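Long-range contact in AvrL567-A (Melampsora lini, PDB 2OPC), which is an avirulence protein of flax rust, probably an effector whose recognition by a matching host resistance protein triggers plant defence: residues G14-R20 against P116-K122. Residues are numbered along the deposited sequence; the frame is centred on the assembly and turned at random.
Sequences GYTRFYR and PDYIKIK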
# COMPACT_ATOMS: atom_id res chain seq x y z
N GLY A 14 -6.20 -7.26 -8.98
CA GLY A 14 -4.75 -7.21 -8.87
C GLY A 14 -4.29 -6.66 -7.53
O GLY A 14 -3.10 -6.44 -7.32
N TYR A 15 -5.24 -6.44 -6.63
CA TYR A 15 -4.95 -5.86 -5.33
C TYR A 15 -4.42 -6.90 -4.36
O TYR A 15 -4.82 -8.08 -4.44
CB TYR A 15 -6.19 -5.23 -4.69
CG TYR A 15 -6.62 -3.89 -5.26
CD1 TYR A 15 -5.85 -2.75 -5.04
CD2 TYR A 15 -7.80 -3.76 -5.96
CE1 TYR A 15 -6.23 -1.52 -5.51
CE2 TYR A 15 -8.20 -2.50 -6.44
CZ TYR A 15 -7.39 -1.39 -6.18
OH TYR A 15 -7.80 -0.17 -6.68
N THR A 16 -3.56 -6.46 -3.44
CA THR A 16 -3.14 -7.27 -2.31
C THR A 16 -3.88 -6.80 -1.06
O THR A 16 -3.97 -5.59 -0.81
CB THR A 16 -1.63 -7.10 -2.11
OG1 THR A 16 -0.93 -7.57 -3.28
CG2 THR A 16 -1.11 -7.85 -0.88
N ARG A 17 -4.44 -7.73 -0.30
CA ARG A 17 -5.00 -7.37 1.01
C ARG A 17 -3.89 -7.14 2.04
O ARG A 17 -2.98 -7.96 2.20
CB ARG A 17 -5.92 -8.48 1.51
CG ARG A 17 -7.09 -8.70 0.59
CD ARG A 17 -8.07 -9.67 1.28
NE ARG A 17 -9.28 -9.91 0.52
CZ ARG A 17 -10.31 -10.62 0.98
NH1 ARG A 17 -10.25 -11.13 2.21
NH2 ARG A 17 -11.39 -10.80 0.23
N PHE A 18 -3.97 -6.00 2.71
CA PHE A 18 -3.01 -5.70 3.78
C PHE A 18 -3.84 -5.46 5.04
O PHE A 18 -4.58 -4.48 5.14
CB PHE A 18 -2.18 -4.47 3.36
CG PHE A 18 -1.12 -4.04 4.37
CD1 PHE A 18 -0.32 -4.99 4.97
CD2 PHE A 18 -0.95 -2.69 4.69
CE1 PHE A 18 0.68 -4.59 5.86
CE2 PHE A 18 0.05 -2.29 5.62
CZ PHE A 18 0.84 -3.29 6.18
N TYR A 19 -3.70 -6.42 5.97
CA TYR A 19 -4.56 -6.45 7.15
C TYR A 19 -4.18 -5.46 8.25
O TYR A 19 -3.01 -5.18 8.44
CB TYR A 19 -4.63 -7.89 7.69
CG TYR A 19 -5.58 -8.73 6.87
CD1 TYR A 19 -6.94 -8.76 7.17
CD2 TYR A 19 -5.14 -9.42 5.74
CE1 TYR A 19 -7.85 -9.50 6.39
CE2 TYR A 19 -6.04 -10.18 4.96
CZ TYR A 19 -7.38 -10.19 5.29
OH TYR A 19 -8.28 -10.93 4.54
N ARG A 20 -5.17 -4.91 8.96
CA ARG A 20 -4.96 -3.97 10.06
C ARG A 20 -4.66 -4.73 11.33
O ARG A 20 -5.32 -4.60 12.34
CB ARG A 20 -6.18 -3.11 10.23
CG ARG A 20 -6.45 -2.22 9.01
CD ARG A 20 -6.05 -0.84 9.38
NE ARG A 20 -7.00 -0.20 10.28
CZ ARG A 20 -6.97 1.09 10.61
NH1 ARG A 20 -5.97 1.83 10.06
NH2 ARG A 20 -7.92 1.63 11.48
N PRO A 116 -9.40 -8.86 11.76
CA PRO A 116 -9.14 -7.48 11.39
C PRO A 116 -9.67 -7.09 10.00
O PRO A 116 -9.79 -7.89 9.10
CB PRO A 116 -7.60 -7.39 11.41
CG PRO A 116 -7.21 -8.40 12.39
CD PRO A 116 -8.16 -9.57 12.14
N ASP A 117 -9.92 -5.81 9.85
CA ASP A 117 -10.18 -5.25 8.52
C ASP A 117 -8.90 -5.30 7.68
O ASP A 117 -7.83 -5.57 8.19
CB ASP A 117 -10.44 -3.78 8.61
CG ASP A 117 -11.64 -3.44 9.32
OD1 ASP A 117 -12.55 -4.34 9.48
OD2 ASP A 117 -11.68 -2.20 9.71
N TYR A 118 -9.04 -4.99 6.39
CA TYR A 118 -7.87 -4.86 5.50
C TYR A 118 -8.08 -3.67 4.57
O TYR A 118 -9.17 -3.20 4.33
CB TYR A 118 -7.61 -6.15 4.69
CG TYR A 118 -8.76 -6.58 3.82
CD1 TYR A 118 -8.80 -6.25 2.47
CD2 TYR A 118 -9.84 -7.30 4.35
CE1 TYR A 118 -9.86 -6.63 1.67
CE2 TYR A 118 -10.91 -7.69 3.53
CZ TYR A 118 -10.92 -7.36 2.19
OH TYR A 118 -11.99 -7.72 1.37
N ILE A 119 -6.94 -3.20 4.03
CA ILE A 119 -6.97 -2.30 2.87
C ILE A 119 -6.51 -3.11 1.66
O ILE A 119 -5.96 -4.20 1.76
CB ILE A 119 -6.06 -1.03 3.06
CG1 ILE A 119 -4.56 -1.38 3.12
CG2 ILE A 119 -6.52 -0.27 4.31
CD1 ILE A 119 -3.69 -0.13 3.22
N LYS A 120 -6.85 -2.57 0.48
CA LYS A 120 -6.43 -3.18 -0.81
C LYS A 120 -5.47 -2.24 -1.50
O LYS A 120 -5.86 -1.13 -1.86
CB LYS A 120 -7.64 -3.38 -1.72
CG LYS A 120 -8.68 -4.38 -1.21
CD LYS A 120 -9.85 -4.49 -2.26
CE LYS A 120 -10.97 -5.32 -1.76
NZ LYS A 120 -11.94 -5.48 -2.87
N ILE A 121 -4.24 -2.73 -1.73
CA ILE A 121 -3.18 -1.89 -2.35
C ILE A 121 -2.48 -2.67 -3.45
O ILE A 121 -2.45 -3.89 -3.48
CB ILE A 121 -2.15 -1.35 -1.32
CG1 ILE A 121 -1.59 -2.51 -0.47
CG2 ILE A 121 -2.83 -0.27 -0.47
CD1 ILE A 121 -0.48 -2.06 0.56
N LYS A 122 -1.94 -1.90 -4.41
CA LYS A 122 -1.15 -2.52 -5.49
C LYS A 122 -0.27 -1.43 -6.12
O LYS A 122 -0.47 -0.24 -5.90
CB LYS A 122 -2.07 -3.13 -6.56
CG LYS A 122 -2.91 -2.08 -7.30
CD LYS A 122 -3.88 -2.77 -8.29
CE LYS A 122 -4.74 -1.75 -8.97
NZ LYS A 122 -5.51 -2.42 -10.06
O HOH W 1 -9.65 -1.44 11.20
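Arg17 and Tyr118 meet because the arginine chain runs extended from CG to NE, while the tyrosine turns its CG between its own backbone N and carbonyl carbon (chi1 58°), laying its ring beneath that chain. Arg17 CD stands over one ring face, 3.7 Å from the Tyr118 centroid, and the guanidinium stacks flat over the hydroxyl end of the ring, Arg17 CZ close to Tyr118 CZ and OH, its plane only 10° from that of the ring. Tyr118 OH thus lies under the guanidinium, and the NH2 hydrogens point too poorly to bond it. Next to them, Tyr118 CB sits over a face of Tyr19, 3.8 Å from that ring's centroid; the two rings themselves meet obliquely. At the far end Tyr15 is clamped between two lysines: Lys120 CB covers one face, and the extended chain of Lys122 crosses the opposite one, carrying its NZ to 4.6 Å from the Tyr15 centroid as a cation-pi partner. That ammonium also bonds Glu13 O. Between these groups the backbones pair antiparallel. Thr16 N binds Ile121 O at 2.8 Å, with its reverse bond, and Phe18 and Ile119 pair likewise. Past the strand end, Arg20 N reaches Asp117 O at 2.8 Å in a nearly straight bond, and a water links Arg20 NE to Asp117 OD2. On the face opposite Arg17 and Tyr118, Phe18 CB packs against Ile119 CG1 at 3.9 Å. Within this chain strand 16-19 is an outermost strand of a four-stranded antiparallel sheet, strand 118-125 lying between it and strand 58-63. Phe18 and Ile121 face strands 25-28 and 32-36 of the second sheet, where Trp36 stacks on Phe18; on the Arg17 face Asp111 forms a salt bridge with Arg17, and Phe108 meets Tyr118 and Lys120.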